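Local coordinates for uncharacterized protein (Shewanella oneidensis, PDB 3E8P) that probably hydrolyses medium- and long-chain fatty acyl-CoA thioesters to the free fatty acid and CoA, as a hotdog-fold thioesterase, at residues L20-D28 with L39-D47. Numbering follows the deposited sequence.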
loop_
_atom_site.group_PDB
_atom_site.type_symbol
_atom_site.label_atom_id
_atom_site.label_comp_id
_atom_site.label_asym_id
_atom_site.label_seq_id
_atom_site.Cartn_x
_atom_site.Cartn_y
_atom_site.Cartn_z
ATOM N N LEU A 20 27.313 -7.999 -9.613
ATOM C CA LEU A 20 26.509 -6.859 -10.036
ATOM C C LEU A 20 26.559 -6.707 -11.547
ATOM O O LEU A 20 25.526 -6.536 -12.191
ATOM C CB LEU A 20 27.004 -5.573 -9.371
ATOM C CG LEU A 20 26.793 -5.449 -7.861
ATOM C CD1 LEU A 20 27.640 -4.309 -7.326
ATOM C CD2 LEU A 20 25.319 -5.225 -7.554
ATOM N N LYS A 21 27.759 -6.774 -12.114
ATOM C CA LYS A 21 27.908 -6.640 -13.557
ATOM C C LYS A 21 27.158 -7.771 -14.254
ATOM O O LYS A 21 26.557 -7.577 -15.312
ATOM C CB LYS A 21 29.388 -6.669 -13.956
ATOM C CG LYS A 21 29.631 -6.353 -15.433
ATOM C CD LYS A 21 31.115 -6.371 -15.803
ATOM C CE LYS A 21 31.883 -5.212 -15.179
ATOM N NZ LYS A 21 33.305 -5.176 -15.644
ATOM N N ARG A 22 27.196 -8.954 -13.651
ATOM C CA ARG A 22 26.510 -10.119 -14.198
ATOM C C ARG A 22 24.996 -9.898 -14.125
ATOM O O ARG A 22 24.279 -10.130 -15.097
ATOM C CB ARG A 22 26.900 -11.373 -13.404
ATOM C CG ARG A 22 26.080 -12.621 -13.725
ATOM C CD ARG A 22 26.466 -13.247 -15.061
ATOM N NE ARG A 22 25.411 -14.120 -15.583
ATOM C CZ ARG A 22 24.952 -15.207 -14.968
ATOM N NH1 ARG A 22 25.453 -15.579 -13.796
ATOM N NH2 ARG A 22 23.974 -15.916 -15.518
ATOM N N VAL A 23 24.518 -9.440 -12.972
ATOM C CA VAL A 23 23.096 -9.191 -12.782
ATOM C C VAL A 23 22.580 -8.104 -13.721
ATOM O O VAL A 23 21.483 -8.218 -14.264
ATOM C CB VAL A 23 22.789 -8.777 -11.330
ATOM C CG1 VAL A 23 21.309 -8.469 -11.183
ATOM C CG2 VAL A 23 23.188 -9.886 -10.378
ATOM N N ALA A 24 23.374 -7.054 -13.909
ATOM C CA ALA A 24 22.993 -5.953 -14.792
ATOM C C ALA A 24 22.810 -6.456 -16.221
ATOM O O ALA A 24 21.896 -6.030 -16.927
ATOM C CB ALA A 24 24.057 -4.855 -14.753
ATOM N N GLU A 25 23.681 -7.373 -16.631
ATOM C CA GLU A 25 23.641 -7.953 -17.974
ATOM C C GLU A 25 22.371 -8.768 -18.204
ATOM O O GLU A 25 21.736 -8.659 -19.256
ATOM C CB GLU A 25 24.857 -8.857 -18.192
ATOM C CG GLU A 25 25.635 -8.591 -19.478
ATOM C CD GLU A 25 24.848 -8.894 -20.750
ATOM O OE1 GLU A 25 23.977 -8.081 -21.132
ATOM O OE2 GLU A 25 25.105 -9.952 -21.371
ATOM N N VAL A 26 22.009 -9.591 -17.228
ATOM C CA VAL A 26 20.812 -10.410 -17.358
ATOM C C VAL A 26 19.559 -9.551 -17.520
ATOM O O VAL A 26 18.753 -9.790 -18.413
ATOM C CB VAL A 26 20.621 -11.342 -16.135
ATOM C CG1 VAL A 26 19.379 -12.195 -16.325
ATOM C CG2 VAL A 26 21.841 -12.230 -15.953
ATOM N N PHE A 27 19.399 -8.546 -16.663
ATOM C CA PHE A 27 18.229 -7.676 -16.731
ATOM C C PHE A 27 18.175 -6.794 -17.967
ATOM O O PHE A 27 17.089 -6.472 -18.449
ATOM C CB PHE A 27 18.138 -6.791 -15.488
ATOM C CG PHE A 27 17.565 -7.487 -14.285
ATOM C CD1 PHE A 27 18.230 -8.560 -13.693
ATOM C CD2 PHE A 27 16.357 -7.060 -13.733
ATOM C CE1 PHE A 27 17.700 -9.197 -12.569
ATOM C CE2 PHE A 27 15.818 -7.690 -12.608
ATOM C CZ PHE A 27 16.493 -8.759 -12.027
ATOM N N ASP A 28 19.337 -6.409 -18.488
ATOM C CA ASP A 28 19.375 -5.544 -19.664
ATOM C C ASP A 28 19.168 -6.242 -21.010
ATOM O O ASP A 28 18.674 -5.624 -21.954
ATOM C CB ASP A 28 20.693 -4.759 -19.704
ATOM C CG ASP A 28 20.712 -3.705 -20.805
ATOM O OD1 ASP A 28 19.989 -2.692 -20.680
ATOM O OD2 ASP A 28 21.439 -3.892 -21.805
ATOM N N LEU A 39 13.332 -1.612 -21.787
ATOM C CA LEU A 39 13.837 -1.202 -20.483
ATOM C C LEU A 39 15.356 -1.419 -20.412
ATOM O O LEU A 39 15.844 -2.506 -20.713
ATOM C CB LEU A 39 13.096 -1.997 -19.400
ATOM C CG LEU A 39 13.316 -1.709 -17.917
ATOM C CD1 LEU A 39 12.133 -2.228 -17.119
ATOM C CD2 LEU A 39 14.597 -2.368 -17.457
ATOM N N ASP A 40 16.094 -0.373 -20.032
ATOM C CA ASP A 40 17.560 -0.439 -19.947
ATOM C C ASP A 40 18.166 -0.171 -18.569
ATOM O O ASP A 40 17.716 0.714 -17.839
ATOM C CB ASP A 40 18.190 0.568 -20.910
ATOM C CG ASP A 40 17.807 0.328 -22.348
ATOM O OD1 ASP A 40 18.205 1.150 -23.196
ATOM O OD2 ASP A 40 17.118 -0.676 -22.636
ATOM N N ILE A 41 19.196 -0.935 -18.222
ATOM C CA ILE A 41 19.894 -0.730 -16.960
ATOM C C ILE A 41 21.086 0.170 -17.310
ATOM O O ILE A 41 22.153 -0.303 -17.695
ATOM C CB ILE A 41 20.391 -2.066 -16.339
ATOM C CG1 ILE A 41 19.203 -2.888 -15.835
ATOM C CG2 ILE A 41 21.314 -1.790 -15.158
ATOM C CD1 ILE A 41 18.357 -3.473 -16.923
ATOM N N LYS A 42 20.873 1.477 -17.195
ATOM C CA LYS A 42 21.891 2.468 -17.519
ATOM C C LYS A 42 23.162 2.294 -16.696
ATOM O O LYS A 42 24.261 2.309 -17.241
ATOM C CB LYS A 42 21.322 3.876 -17.321
ATOM C CG LYS A 42 22.116 4.972 -18.007
ATOM C CD LYS A 42 21.466 6.342 -17.814
ATOM C CE LYS A 42 22.246 7.436 -18.534
ATOM N NZ LYS A 42 21.699 8.793 -18.256
ATOM N N ARG A 43 23.004 2.132 -15.387
ATOM C CA ARG A 43 24.134 1.946 -14.484
ATOM C C ARG A 43 23.696 1.108 -13.294
ATOM O O ARG A 43 22.555 1.211 -12.854
ATOM C CB ARG A 43 24.662 3.299 -13.999
ATOM C CG ARG A 43 25.503 4.037 -15.026
ATOM C CD ARG A 43 25.939 5.401 -14.510
ATOM N NE ARG A 43 24.867 6.395 -14.568
ATOM C CZ ARG A 43 24.356 6.881 -15.696
ATOM N NH1 ARG A 43 24.813 6.467 -16.872
ATOM N NH2 ARG A 43 23.398 7.795 -15.654
ATOM N N TYR A 44 24.602 0.282 -12.778
ATOM C CA TYR A 44 24.287 -0.573 -11.640
ATOM C C TYR A 44 25.540 -0.904 -10.833
ATOM O O TYR A 44 26.389 -1.678 -11.270
ATOM C CB TYR A 44 23.610 -1.859 -12.132
ATOM C CG TYR A 44 23.040 -2.734 -11.037
ATOM C CD1 TYR A 44 22.230 -2.201 -10.043
ATOM C CD2 TYR A 44 23.276 -4.105 -11.020
ATOM C CE1 TYR A 44 21.665 -3.007 -9.062
ATOM C CE2 TYR A 44 22.713 -4.918 -10.042
ATOM C CZ TYR A 44 21.904 -4.362 -9.065
ATOM O OH TYR A 44 21.324 -5.160 -8.094
ATOM N N ASP A 45 25.639 -0.311 -9.648
ATOM C CA ASP A 45 26.775 -0.510 -8.755
ATOM C C ASP A 45 26.285 -0.643 -7.316
ATOM O O ASP A 45 25.080 -0.675 -7.073
ATOM C CB ASP A 45 27.726 0.677 -8.872
ATOM C CG ASP A 45 26.999 2.007 -8.801
ATOM O OD1 ASP A 45 26.301 2.245 -7.794
ATOM O OD2 ASP A 45 27.120 2.810 -9.752
ATOM N N ILE A 46 27.212 -0.706 -6.363
ATOM C CA ILE A 46 26.844 -0.853 -4.955
ATOM C C ILE A 46 26.048 0.305 -4.381
ATOM O O ILE A 46 25.456 0.174 -3.312
ATOM C CB ILE A 46 28.073 -1.051 -4.053
ATOM C CG1 ILE A 46 29.105 0.039 -4.338
ATOM C CG2 ILE A 46 28.649 -2.442 -4.247
ATOM C CD1 ILE A 46 30.204 0.094 -3.313
ATOM N N ASP A 47 26.046 1.442 -5.069
ATOM C CA ASP A 47 25.288 2.602 -4.600
ATOM C C ASP A 47 23.805 2.340 -4.827
ATOM O O ASP A 47 22.981 2.532 -3.934
ATOM C CB ASP A 47 25.690 3.861 -5.369
ATOM C CG ASP A 47 27.123 4.272 -5.110
ATOM O OD1 ASP A 47 27.628 5.147 -5.849
ATOM O OD2 ASP A 47 27.741 3.731 -4.166
#
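Helix 20-28 runs roughly antiparallel to edge strand 40-44, at 148° between axes that approach to 7.7 Å at closest, and the CA atoms of Ala24 and Tyr44 come within 6.4 Å. The Tyr44 ring packs against Leu20, Val23 and Ala24 of the helix. Its CG is anti to the backbone N (chi1 -171°), which carries the ring toward the helix. The CD2 edge of the ring meets the carbonyl O of Leu20 at 3.5 Å, near the ring plane. The Leu20 and Tyr44 side chains cross at about a right angle, with Leu20 CD2 3.6 Å from Tyr44 CE2. The other Leu20 methyl, CD1, packs on Ile46 CG2. Ile41 sends CD1 against the backbone between Phe27 and Asp28, 3.6 Å from Phe27 CB, while its CG2 meets Ala24 CB. Asp28 OD1 accepts a hydrogen bond from Ile41 N at 3.1 Å, on its anti side and 26° out of the carboxylate plane. An alanine in place of Asp28 would probably leave the Ile41 N-H without this acceptor, so that the polar tie between helix and strand is lost. Strand 40-44 pairs antiparallel with strand 49-54, and a classic beta bulge interrupts the pairing where Lys42 and Arg43 both face Glu50. Helix 70-90, the long helix of the hotdog fold, packs against both segments: Tyr44 OH is hydrogen-bonded to Leu83 O, and Phe86 touches Val23 and Tyr44.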